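Local coordinates for CELL WALL surface anchor family protein (Streptococcus pneumoniae, PDB 2WW8), which probably serves as the adhesin at the tip of the pneumococcal pilus, attaching the bacterium to host cells, at residues Pro518-Trp521 against Tyr522-Asn526; Ser554-Gln557 against Ser558-Ser561. One frame throughout, in Å; residues are numbered along the deposited sequence.

Contact 1: Pro518-Trp521 against Tyr522-Asn526; sequences PTRW and YYNGN. With CA (calcium ion), chain C.
Water 1 takes two hydrogen bonds, one from Arg520 NH1 at 2.9 Å and one from Asn524 ND2 at 3.1 Å, and so bridges two side chains one turn apart on helix 516-526. The side chains run alongside each other in the same direction, with the guanidinium and amide planes turned 70° apart. Arg520 CG stands anti to the backbone N (chi1 172°), and a bend at chi3 turns the guanidinium so that the water meets its edge in the plane. Both groups have further anchors: Asp517 forms a salt bridge with Arg520 NH2, and the carbonyl of Asp422 accepts from Asn524 ND2. In the backbone of the same turn, Asn524 N donates almost straight to Arg520 O (2.9 Å, 175° at the hydrogen), while two residues earlier Tyr522 N donates to Pro518 O at 2.8 Å. The Tyr522 side chain packs on helix 359-373, and Trp521 meets Phe415 edge-to-face. Asn526 folds back along the helix: its ND2 donates to Tyr522 O at 2.9 Å, in the carbonyl plane and on a lone pair. The amide has further partners: ND2 also donates to Ile424 O, and OD1 accepts from Leu426 N. Together these bonds fix the amide's rotation while the backbone Asn526 O binds the calcium ion at 2.3 Å. With Asp367, Asp530 and three waters, this carbonyl makes a calcium site that ties helix 516-526 to Asp367 of helix 359-373 and to Asp530, in the von Willebrand A-like domain.

Contact 2: Ser554-Gln557 against Ser558-Ser561; sequences SFMQ and SISS
Through Ser554-Gln557 and Ser558-Ser561 the backbone passes from helix 549-558 into the following loop, its bonds changing from Ser558 N to Ser554 O (3.1 Å), four residues back, to Ser560 N to Gln557 O, three residues back. This is a helix C-terminus of the von Willebrand A-like, Rossmann-type domain, leading toward strand 566-569. Phe555 O is gripped three times. Ser558 OG makes the short bond, at 2.6 Å, and the backbone N atoms of Ser558 and Ile559 add weak ones. The hydroxyl reaches back because OG sits between the backbone N and the carbonyl carbon (chi1 76°); it approaches tilted 25° from the carbonyl plane. On the buried side, the side chains of Ile559 and Phe555 cross at a slant. Ile559 CD1 comes to 3.8 Å from Phe555 CE2, and Ile559 CG2 to 3.9 Å from Phe555 CZ, so both branches touch the ring. The same CD1 lies 4.1 Å from Met556 SD, the two side chains running alongside each other. Met556 bends at chi2, and its CE lies in the plane of the Phe555 ring, at the edge. A second serine also holds a helix carbonyl: Ser560 OG, which is hydrogen-bonded to Thr536 OG1 as well, donates to Met556 O at 2.8 Å.

From the N terminus, contact 1 comes first, within helix 516-526; the chain then forms strand 533-539, which lies between strand 379-386 and the edge strand 566-569 of the parallel sheet, and helix 549-558 leads into contact 2 before that edge strand. The two contacts follow in series, neither nested nor crossed, and each spans consecutive residues, so neither closes a long loop. The centres of contacts 1 and 2 are nevertheless about 10 Å apart. Tyr523 CE2 lies 3.3 Å from Ile559 O, and Arg520 CD lies equally close to Ser558 OG. Thus helix 516-526 rests on helix 549-558 and the loop after it, whose Met556 and Ile559 pack against strand 379-386.

Contact 1: Pro518-Trp521 against Tyr522-Asn526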
loop_
_atom_site.group_PDB
_atom_site.type_symbol
_atom_site.label_atom_id
_atom_site.label_comp_id
_atom_site.label_asym_id
_atom_site.label_seq_id
_atom_site.Cartn_x
_atom_site.Cartn_y
_atom_site.Cartn_z
ATOM N N PRO A 518 31.102 3.747 47.935
ATOM C CA PRO A 518 30.270 2.605 48.190
ATOM C C PRO A 518 29.578 2.020 46.970
ATOM O O PRO A 518 29.411 0.778 46.922
ATOM C CB PRO A 518 29.244 3.104 49.223
ATOM C CG PRO A 518 29.267 4.598 49.052
ATOM C CD PRO A 518 30.710 4.898 48.771
ATOM N N THR A 519 29.161 2.877 46.030
ATOM C CA THR A 519 28.520 2.371 44.826
ATOM C C THR A 519 29.514 1.527 44.015
ATOM O O THR A 519 29.167 0.441 43.522
ATOM C CB THR A 519 27.904 3.513 44.005
ATOM O OG1 THR A 519 27.041 4.288 44.863
ATOM C CG2 THR A 519 27.178 2.907 42.779
ATOM N N ARG A 520 30.748 2.019 43.890
ATOM C CA ARG A 520 31.784 1.320 43.184
ATOM C C ARG A 520 32.199 0.013 43.874
ATOM O O ARG A 520 32.355 -1.031 43.220
ATOM C CB ARG A 520 33.011 2.246 42.997
ATOM C CG ARG A 520 34.191 1.550 42.440
ATOM C CD ARG A 520 35.320 2.569 42.104
ATOM N NE ARG A 520 35.720 3.261 43.321
ATOM C CZ ARG A 520 36.656 2.819 44.162
ATOM N NH1 ARG A 520 37.298 1.671 43.962
ATOM N NH2 ARG A 520 36.952 3.543 45.223
ATOM N N TRP A 521 32.356 0.016 45.194
ATOM C CA TRP A 521 32.609 -1.217 45.912
ATOM C C TRP A 521 31.463 -2.219 45.783
ATOM O O TRP A 521 31.732 -3.447 45.693
ATOM C CB TRP A 521 32.894 -0.908 47.395
ATOM C CG TRP A 521 34.124 -0.113 47.583
ATOM C CD1 TRP A 521 35.252 -0.143 46.822
ATOM C CD2 TRP A 521 34.395 0.780 48.666
ATOM N NE1 TRP A 521 36.197 0.704 47.352
ATOM C CE2 TRP A 521 35.681 1.308 48.464
ATOM C CE3 TRP A 521 33.649 1.222 49.755
ATOM C CZ2 TRP A 521 36.259 2.228 49.343
ATOM C CZ3 TRP A 521 34.216 2.151 50.626
ATOM C CH2 TRP A 521 35.489 2.637 50.412
ATOM N N TYR A 522 30.229 -1.703 45.814
ATOM C CA TYR A 522 29.032 -2.510 45.581
ATOM C C TYR A 522 29.181 -3.217 44.195
ATOM O O TYR A 522 28.976 -4.438 44.040
ATOM C CB TYR A 522 27.710 -1.737 45.627
ATOM C CG TYR A 522 26.654 -2.573 44.875
ATOM C CD1 TYR A 522 26.096 -3.740 45.412
ATOM C CD2 TYR A 522 26.316 -2.243 43.568
ATOM C CE1 TYR A 522 25.189 -4.497 44.656
ATOM C CE2 TYR A 522 25.424 -2.995 42.791
ATOM C CZ TYR A 522 24.866 -4.102 43.385
ATOM O OH TYR A 522 24.007 -4.879 42.647
ATOM N N TYR A 523 29.524 -2.431 43.178
ATOM C CA TYR A 523 29.631 -2.928 41.800
ATOM C C TYR A 523 30.705 -4.022 41.723
ATOM O O TYR A 523 30.440 -5.132 41.210
ATOM C CB TYR A 523 29.960 -1.781 40.828
ATOM C CG TYR A 523 30.039 -2.232 39.378
ATOM C CD1 TYR A 523 31.214 -2.766 38.848
ATOM C CD2 TYR A 523 28.928 -2.116 38.546
ATOM C CE1 TYR A 523 31.301 -3.194 37.479
ATOM C CE2 TYR A 523 29.002 -2.485 37.206
ATOM C CZ TYR A 523 30.161 -3.031 36.700
ATOM O OH TYR A 523 30.135 -3.428 35.372
ATOM N N ASN A 524 31.903 -3.721 42.224
ATOM C CA ASN A 524 33.013 -4.673 42.220
ATOM C C ASN A 524 32.641 -5.967 42.941
ATOM O O ASN A 524 33.036 -7.062 42.525
ATOM C CB ASN A 524 34.238 -4.108 42.962
ATOM C CG ASN A 524 34.926 -3.010 42.171
ATOM O OD1 ASN A 524 34.691 -2.858 40.976
ATOM N ND2 ASN A 524 35.775 -2.245 42.842
ATOM N N GLY A 525 31.902 -5.809 44.027
ATOM C CA GLY A 525 31.595 -6.988 44.842
ATOM C C GLY A 525 30.489 -7.901 44.313
ATOM O O GLY A 525 30.496 -9.089 44.602
ATOM N N ASN A 526 29.541 -7.351 43.555
ATOM C CA ASN A 526 28.283 -8.060 43.245
ATOM C C ASN A 526 27.866 -8.040 41.790
ATOM O O ASN A 526 26.917 -8.750 41.404
ATOM C CB ASN A 526 27.135 -7.355 44.026
ATOM C CG ASN A 526 27.409 -7.357 45.525
ATOM O OD1 ASN A 526 27.245 -8.372 46.191
ATOM N ND2 ASN A 526 28.006 -6.281 45.996
HETATM CA CA CA C . 25.412 -10.420 41.182
HETATM O O HOH W 1 37.621 -0.050 41.624
HETATM O O HOH W 2 25.321 -10.591 43.554
HETATM O O HOH W 3 24.116 -12.455 41.004
HETATM O O HOH W 4 27.274 -11.835 41.928
#

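Contact 2: Ser554-Gln557 against Ser558-Ser561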
loop_
_atom_site.group_PDB
_atom_site.type_symbol
_atom_site.label_atom_id
_atom_site.label_comp_id
_atom_site.label_asym_id
_atom_site.label_seq_id
_atom_site.Cartn_x
_atom_site.Cartn_y
_atom_site.Cartn_z
ATOM N N SER A 554 36.094 8.748 36.138
ATOM C CA SER A 554 36.633 7.552 36.784
ATOM C C SER A 554 35.529 6.706 37.406
ATOM O O SER A 554 35.532 5.491 37.245
ATOM C CB SER A 554 37.629 7.916 37.879
ATOM O OG SER A 554 38.589 8.765 37.304
ATOM N N PHE A 555 34.574 7.329 38.092
ATOM C CA PHE A 555 33.501 6.613 38.737
ATOM C C PHE A 555 32.631 5.861 37.718
ATOM O O PHE A 555 32.254 4.716 37.968
ATOM C CB PHE A 555 32.561 7.541 39.540
ATOM C CG PHE A 555 31.324 6.849 39.945
ATOM C CD1 PHE A 555 31.339 5.997 41.067
ATOM C CD2 PHE A 555 30.173 6.966 39.162
ATOM C CE1 PHE A 555 30.194 5.270 41.359
ATOM C CE2 PHE A 555 29.037 6.257 39.464
ATOM C CZ PHE A 555 29.035 5.401 40.590
ATOM N N MET A 556 32.216 6.523 36.637
ATOM C CA MET A 556 31.331 5.908 35.633
ATOM C C MET A 556 32.028 4.758 34.891
ATOM O O MET A 556 31.410 3.739 34.550
ATOM C CB MET A 556 30.915 7.005 34.618
ATOM C CG MET A 556 29.865 7.995 35.149
ATOM S SD MET A 556 28.351 7.186 35.729
ATOM C CE MET A 556 27.639 8.528 36.684
ATOM N N GLN A 557 33.312 4.926 34.624
ATOM C CA GLN A 557 34.113 3.807 34.104
ATOM C C GLN A 557 34.096 2.585 35.050
ATOM O O GLN A 557 34.022 1.441 34.558
ATOM C CB GLN A 557 35.542 4.271 33.874
ATOM C CG GLN A 557 35.687 5.153 32.613
ATOM C CD GLN A 557 37.044 5.843 32.514
ATOM O OE1 GLN A 557 37.795 5.860 33.475
ATOM N NE2 GLN A 557 37.336 6.464 31.365
ATOM N N SER A 558 34.138 2.826 36.370
ATOM C CA SER A 558 34.258 1.750 37.358
ATOM C C SER A 558 32.907 1.082 37.535
ATOM O O SER A 558 32.858 0.006 38.105
ATOM C CB SER A 558 34.669 2.283 38.741
ATOM O OG SER A 558 33.536 2.901 39.367
ATOM N N ILE A 559 31.806 1.678 37.079
ATOM C CA ILE A 559 30.560 0.900 37.083
ATOM C C ILE A 559 30.162 0.468 35.690
ATOM O O ILE A 559 28.981 0.286 35.408
ATOM C CB ILE A 559 29.414 1.628 37.798
ATOM C CG1 ILE A 559 29.091 2.975 37.113
ATOM C CG2 ILE A 559 29.753 1.836 39.314
ATOM C CD1 ILE A 559 27.664 3.430 37.294
ATOM N N SER A 560 31.149 0.326 34.809
ATOM C CA SER A 560 30.943 -0.261 33.485
ATOM C C SER A 560 31.884 -1.463 33.433
ATOM O O SER A 560 32.838 -1.516 34.216
ATOM C CB SER A 560 31.420 0.716 32.384
ATOM O OG SER A 560 30.748 1.956 32.512
ATOM N N SER A 561 31.701 -2.385 32.489
ATOM C CA SER A 561 32.466 -3.656 32.504
ATOM C C SER A 561 33.919 -3.482 32.045
ATOM O O SER A 561 34.751 -4.329 32.313
ATOM C CB SER A 561 31.723 -4.799 31.789
ATOM O OG SER A 561 31.439 -4.438 30.422
#